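Local coordinates for UPF0311 protein CA_C3321 (Clostridium acetobutylicum ATCC 824, PDB 3G7G), which is of unknown function, a member of the UPF0311 (DUF3237) family folded as an antiparallel beta barrel, at residues 50-62 / 73-87. Residues are numbered along the deposited sequence; the frame is centred on the assembly and turned at random.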
loop_
_atom_site.group_PDB
_atom_site.type_symbol
_atom_site.label_atom_id
_atom_site.label_comp_id
_atom_site.label_asym_id
_atom_site.label_seq_id
_atom_site.Cartn_x
_atom_site.Cartn_y
_atom_site.Cartn_z
ATOM N N ASN A 50 -25.734 16.901 7.758
ATOM C CA ASN A 50 -26.239 15.544 7.541
ATOM C C ASN A 50 -25.158 14.470 7.659
ATOM O O ASN A 50 -25.157 13.492 6.911
ATOM C CB ASN A 50 -26.963 15.417 6.192
ATOM C CG ASN A 50 -28.113 16.392 6.046
ATOM O OD1 ASN A 50 -28.182 17.131 5.068
ATOM N ND2 ASN A 50 -29.012 16.414 7.021
ATOM N N PHE A 51 -24.249 14.643 8.613
ATOM C CA PHE A 51 -23.190 13.679 8.807
ATOM C C PHE A 51 -22.779 13.696 10.264
ATOM O O PHE A 51 -21.755 14.281 10.597
ATOM C CB PHE A 51 -21.997 14.008 7.881
ATOM C CG PHE A 51 -21.206 12.816 7.483
ATOM C CD1 PHE A 51 -21.439 12.185 6.267
ATOM C CD2 PHE A 51 -20.219 12.311 8.329
ATOM C CE1 PHE A 51 -20.724 11.069 5.904
ATOM C CE2 PHE A 51 -19.459 11.177 7.966
ATOM C CZ PHE A 51 -19.714 10.553 6.758
ATOM N N ASN A 52 -23.580 13.047 11.119
ATOM C CA ASN A 52 -23.390 13.066 12.577
ATOM C C ASN A 52 -23.322 11.654 13.171
ATOM O O ASN A 52 -24.176 10.817 12.893
ATOM C CB ASN A 52 -24.511 13.905 13.213
ATOM C CG ASN A 52 -24.529 15.359 12.678
ATOM O OD1 ASN A 52 -23.624 16.158 12.951
ATOM N ND2 ASN A 52 -25.556 15.690 11.902
ATOM N N GLY A 53 -22.276 11.353 13.940
ATOM C CA GLY A 53 -22.134 10.015 14.492
ATOM C C GLY A 53 -21.042 9.906 15.516
ATOM O O GLY A 53 -20.691 10.881 16.177
ATOM N N LYS A 54 -20.507 8.694 15.657
ATOM C CA LYS A 54 -19.491 8.419 16.644
ATOM C C LYS A 54 -18.440 7.492 16.036
ATOM O O LYS A 54 -18.706 6.791 15.065
ATOM C CB LYS A 54 -20.098 7.790 17.902
ATOM C CG LYS A 54 -20.502 6.317 17.712
ATOM C CD LYS A 54 -21.483 5.785 18.780
ATOM C CE LYS A 54 -20.820 5.616 20.176
ATOM N NZ LYS A 54 -21.892 5.472 21.289
ATOM N N VAL A 55 -17.244 7.537 16.604
ATOM C CA VAL A 55 -16.198 6.570 16.310
ATOM C C VAL A 55 -16.479 5.269 17.049
ATOM O O VAL A 55 -16.898 5.283 18.195
ATOM C CB VAL A 55 -14.852 7.116 16.749
ATOM C CG1 VAL A 55 -13.783 6.107 16.563
ATOM C CG2 VAL A 55 -14.526 8.428 15.961
ATOM N N LEU A 56 -16.235 4.140 16.385
ATOM C CA LEU A 56 -16.481 2.805 16.971
ATOM C C LEU A 56 -15.213 2.277 17.677
ATOM O O LEU A 56 -14.153 2.873 17.559
ATOM C CB LEU A 56 -16.928 1.847 15.863
ATOM C CG LEU A 56 -18.275 2.092 15.193
ATOM C CD1 LEU A 56 -18.518 1.167 13.966
ATOM C CD2 LEU A 56 -19.416 1.927 16.231
ATOM N N PRO A 57 -15.320 1.174 18.438
ATOM C CA PRO A 57 -14.101 0.588 19.042
ATOM C C PRO A 57 -13.133 0.037 17.996
ATOM O O PRO A 57 -13.515 -0.196 16.856
ATOM C CB PRO A 57 -14.648 -0.557 19.902
ATOM C CG PRO A 57 -16.167 -0.243 20.079
ATOM C CD PRO A 57 -16.533 0.412 18.796
ATOM N N GLY A 58 -11.886 -0.142 18.381
ATOM C CA GLY A 58 -10.910 -0.832 17.528
ATOM C C GLY A 58 -9.896 0.040 16.824
ATOM O O GLY A 58 -9.063 -0.469 16.108
ATOM N N GLY A 59 -9.991 1.352 17.029
ATOM C CA GLY A 59 -9.202 2.326 16.301
ATOM C C GLY A 59 -7.801 2.478 16.845
ATOM O O GLY A 59 -7.580 2.619 18.052
ATOM N N ILE A 60 -6.840 2.434 15.940
ATOM C CA ILE A 60 -5.445 2.641 16.269
ATOM C C ILE A 60 -4.795 3.532 15.205
ATOM O O ILE A 60 -5.007 3.313 14.008
ATOM C CB ILE A 60 -4.700 1.305 16.286
ATOM C CG1 ILE A 60 -5.094 0.502 17.532
ATOM C CG2 ILE A 60 -3.189 1.533 16.239
ATOM C CD1 ILE A 60 -4.482 1.062 18.849
ATOM N N ASP A 61 -4.030 4.531 15.642
ATOM C CA ASP A 61 -3.109 5.242 14.768
ATOM C C ASP A 61 -1.681 4.686 14.939
ATOM O O ASP A 61 -1.090 4.770 16.013
ATOM C CB ASP A 61 -3.134 6.740 15.036
ATOM C CG ASP A 61 -2.473 7.550 13.913
ATOM O OD1 ASP A 61 -1.893 6.929 12.987
ATOM O OD2 ASP A 61 -2.514 8.801 13.944
ATOM N N SER A 62 -1.161 4.052 13.898
ATOM C CA SER A 62 0.205 3.609 13.880
ATOM C C SER A 62 1.082 4.731 13.313
ATOM O O SER A 62 0.887 5.167 12.189
ATOM C CB SER A 62 0.345 2.359 13.058
ATOM O OG SER A 62 1.650 1.867 13.189
ATOM N N LEU A 73 1.880 9.040 9.731
ATOM C CA LEU A 73 0.703 8.545 10.427
ATOM C C LEU A 73 -0.148 7.646 9.538
ATOM O O LEU A 73 -0.379 7.971 8.378
ATOM C CB LEU A 73 -0.179 9.743 10.839
ATOM C CG LEU A 73 0.567 10.747 11.717
ATOM C CD1 LEU A 73 0.551 12.084 11.084
ATOM C CD2 LEU A 73 -0.011 10.818 13.144
ATOM N N SER A 74 -0.619 6.531 10.104
ATOM C CA SER A 74 -1.567 5.637 9.435
ATOM C C SER A 74 -2.581 5.124 10.431
ATOM O O SER A 74 -2.283 4.230 11.248
ATOM C CB SER A 74 -0.835 4.496 8.741
ATOM O OG SER A 74 -1.743 3.697 7.945
ATOM N N ALA A 75 -3.776 5.685 10.381
ATOM C CA ALA A 75 -4.888 5.330 11.308
ATOM C C ALA A 75 -5.947 4.442 10.666
ATOM O O ALA A 75 -6.276 4.618 9.507
ATOM C CB ALA A 75 -5.569 6.622 11.902
ATOM N N ARG A 76 -6.400 3.418 11.387
ATOM C CA ARG A 76 -7.484 2.588 10.929
ATOM C C ARG A 76 -8.512 2.551 12.011
ATOM O O ARG A 76 -8.235 2.050 13.129
ATOM C CB ARG A 76 -7.035 1.166 10.685
ATOM C CG ARG A 76 -5.971 1.019 9.656
ATOM C CD ARG A 76 -5.499 -0.412 9.639
ATOM N NE ARG A 76 -4.766 -0.697 8.434
ATOM C CZ ARG A 76 -4.185 -1.845 8.164
ATOM N NH1 ARG A 76 -4.241 -2.822 9.029
ATOM N NH2 ARG A 76 -3.547 -2.010 7.011
ATOM N N TYR A 77 -9.697 3.049 11.671
ATOM C CA TYR A 77 -10.830 3.101 12.569
ATOM C C TYR A 77 -12.118 3.246 11.761
ATOM O O TYR A 77 -12.080 3.301 10.533
ATOM C CB TYR A 77 -10.651 4.250 13.556
ATOM C CG TYR A 77 -10.520 5.621 12.941
ATOM C CD1 TYR A 77 -11.611 6.473 12.847
ATOM C CD2 TYR A 77 -9.297 6.089 12.506
ATOM C CE1 TYR A 77 -11.474 7.740 12.297
ATOM C CE2 TYR A 77 -9.162 7.337 11.931
ATOM C CZ TYR A 77 -10.245 8.166 11.839
ATOM O OH TYR A 77 -10.087 9.430 11.283
ATOM N N ALA A 78 -13.263 3.334 12.444
ATOM C CA ALA A 78 -14.567 3.286 11.804
ATOM C C ALA A 78 -15.507 4.184 12.566
ATOM O O ALA A 78 -15.314 4.475 13.757
ATOM C CB ALA A 78 -15.117 1.870 11.794
ATOM N N ILE A 79 -16.503 4.653 11.854
ATOM C CA ILE A 79 -17.501 5.497 12.458
ATOM C C ILE A 79 -18.840 4.879 12.152
ATOM O O ILE A 79 -18.983 4.130 11.194
ATOM C CB ILE A 79 -17.425 6.958 11.986
ATOM C CG1 ILE A 79 -17.555 7.120 10.485
ATOM C CG2 ILE A 79 -16.078 7.579 12.324
ATOM C CD1 ILE A 79 -17.400 8.576 10.083
ATOM N N ARG A 80 -19.803 5.175 13.009
ATOM C CA ARG A 80 -21.163 4.784 12.843
ATOM C C ARG A 80 -21.981 6.041 12.853
ATOM O O ARG A 80 -21.931 6.791 13.819
ATOM C CB ARG A 80 -21.587 3.934 14.004
ATOM C CG ARG A 80 -23.069 3.580 13.971
ATOM C CD ARG A 80 -23.244 2.135 14.199
ATOM N NE ARG A 80 -23.416 1.500 12.920
ATOM C CZ ARG A 80 -22.840 0.376 12.542
ATOM N NH1 ARG A 80 -21.955 -0.258 13.310
ATOM N NH2 ARG A 80 -23.111 -0.077 11.342
ATOM N N LEU A 81 -22.745 6.250 11.790
ATOM C CA LEU A 81 -23.628 7.378 11.711
ATOM C C LEU A 81 -24.971 7.094 12.378
ATOM O O LEU A 81 -25.358 5.949 12.583
ATOM C CB LEU A 81 -23.838 7.787 10.263
ATOM C CG LEU A 81 -22.593 8.208 9.497
ATOM C CD1 LEU A 81 -23.025 8.921 8.210
ATOM C CD2 LEU A 81 -21.745 9.118 10.359
ATOM N N ASP A 82 -25.679 8.172 12.665
ATOM C CA ASP A 82 -26.925 8.121 13.379
ATOM C C ASP A 82 -28.059 7.459 12.573
ATOM O O ASP A 82 -29.028 7.047 13.151
ATOM C CB ASP A 82 -27.330 9.535 13.814
ATOM C CG ASP A 82 -27.529 10.473 12.639
ATOM O OD1 ASP A 82 -27.145 10.079 11.493
ATOM O OD2 ASP A 82 -28.048 11.598 12.868
ATOM N N ASP A 83 -27.928 7.356 11.253
ATOM C CA ASP A 83 -28.862 6.577 10.445
ATOM C C ASP A 83 -28.480 5.094 10.394
ATOM O O ASP A 83 -29.090 4.341 9.671
ATOM C CB ASP A 83 -28.962 7.145 9.022
ATOM C CG ASP A 83 -27.692 6.913 8.174
ATOM O OD1 ASP A 83 -26.671 6.355 8.668
ATOM O OD2 ASP A 83 -27.728 7.307 6.996
ATOM N N GLY A 84 -27.458 4.699 11.145
ATOM C CA GLY A 84 -27.029 3.307 11.248
ATOM C C GLY A 84 -25.919 2.844 10.302
ATOM O O GLY A 84 -25.401 1.736 10.471
ATOM N N ALA A 85 -25.559 3.657 9.317
ATOM C CA ALA A 85 -24.486 3.334 8.340
ATOM C C ALA A 85 -23.108 3.397 8.970
ATOM O O ALA A 85 -22.869 4.200 9.849
ATOM C CB ALA A 85 -24.536 4.303 7.174
ATOM N N ALA A 86 -22.201 2.536 8.522
ATOM C CA ALA A 86 -20.829 2.557 8.970
ATOM C C ALA A 86 -19.915 3.022 7.857
ATOM O O ALA A 86 -20.218 2.874 6.678
ATOM C CB ALA A 86 -20.402 1.164 9.438
ATOM N N ILE A 87 -18.778 3.582 8.257
ATOM C CA ILE A 87 -17.693 3.954 7.357
ATOM C C ILE A 87 -16.400 3.553 8.013
ATOM O O ILE A 87 -16.135 3.934 9.134
ATOM C CB ILE A 87 -17.650 5.487 7.101
ATOM C CG1 ILE A 87 -19.005 5.978 6.571
ATOM C CG2 ILE A 87 -16.539 5.842 6.062
ATOM C CD1 ILE A 87 -19.648 7.038 7.347
HETATM O O HOH W 1 -25.673 11.592 9.944
HETATM O O HOH W 2 -12.781 2.253 15.184
HETATM O O HOH W 3 -7.260 -0.262 14.172
HETATM O O HOH W 4 -3.414 1.311 12.536
#
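Lys54 and Arg80 pair through both backbone bonds, Lys54 N to Arg80 O (3.0 Å) and Arg80 N to Lys54 O (2.8 Å), and Leu56 N extends the pairing to Ala78 O with an almost straight N-H (174°). At the opposite end of this run, past Gly53 and Leu81, Asp82 N bonds to Asn52 O. Ile60 with Arg76 and Ser62 with Ser74 make a second antiparallel run, shifted by two residues across the loop 56-59. Waters bridge this loop to strand 73-81: one molecule donates to Leu56 O and accepts from Ala78 N (3.0 Å), another donates to Gly58 O and Arg76 O. Gly59 lies against Tyr77, its CA 3.7 Å from Tyr77 CB, where a side chain would collide. The hairpin of strands 53-65 and 71-81 belongs to a closed eight-stranded antiparallel barrel, as in allene oxide cyclase-like proteins; strand 34-47 continues the sheet beyond 53-65, and strand 86-96 beyond 71-81. Apolar contacts gather on the face of Val55 and Ile79, whose CG2 atoms are 4.0 Å apart. Phe51 chi1 of -151° swings the ring beside the carbonyl carbon and toward Leu81, whose CD1 sits over the ring centre in a CH-pi contact, 3.9 Å from the centroid. Ile79 CD1 meets the ring edge, and Ile87 CD1 approaches Phe51 CZ to 3.6 Å; Phe15 stacks on the same ring. On the sheet face that carries Lys54 and Arg80, Arg80 CB is met by Leu56 CD2 (3.7 Å), while the bent Arg80 chain turns back so that NE and NH2 both grip Gly84 O, nearly in the guanidinium plane. Arg76 NE forms a salt bridge with Glu90 of its own chain, and Arg76 NH2 bonds to Ser74 OG of the second subunit.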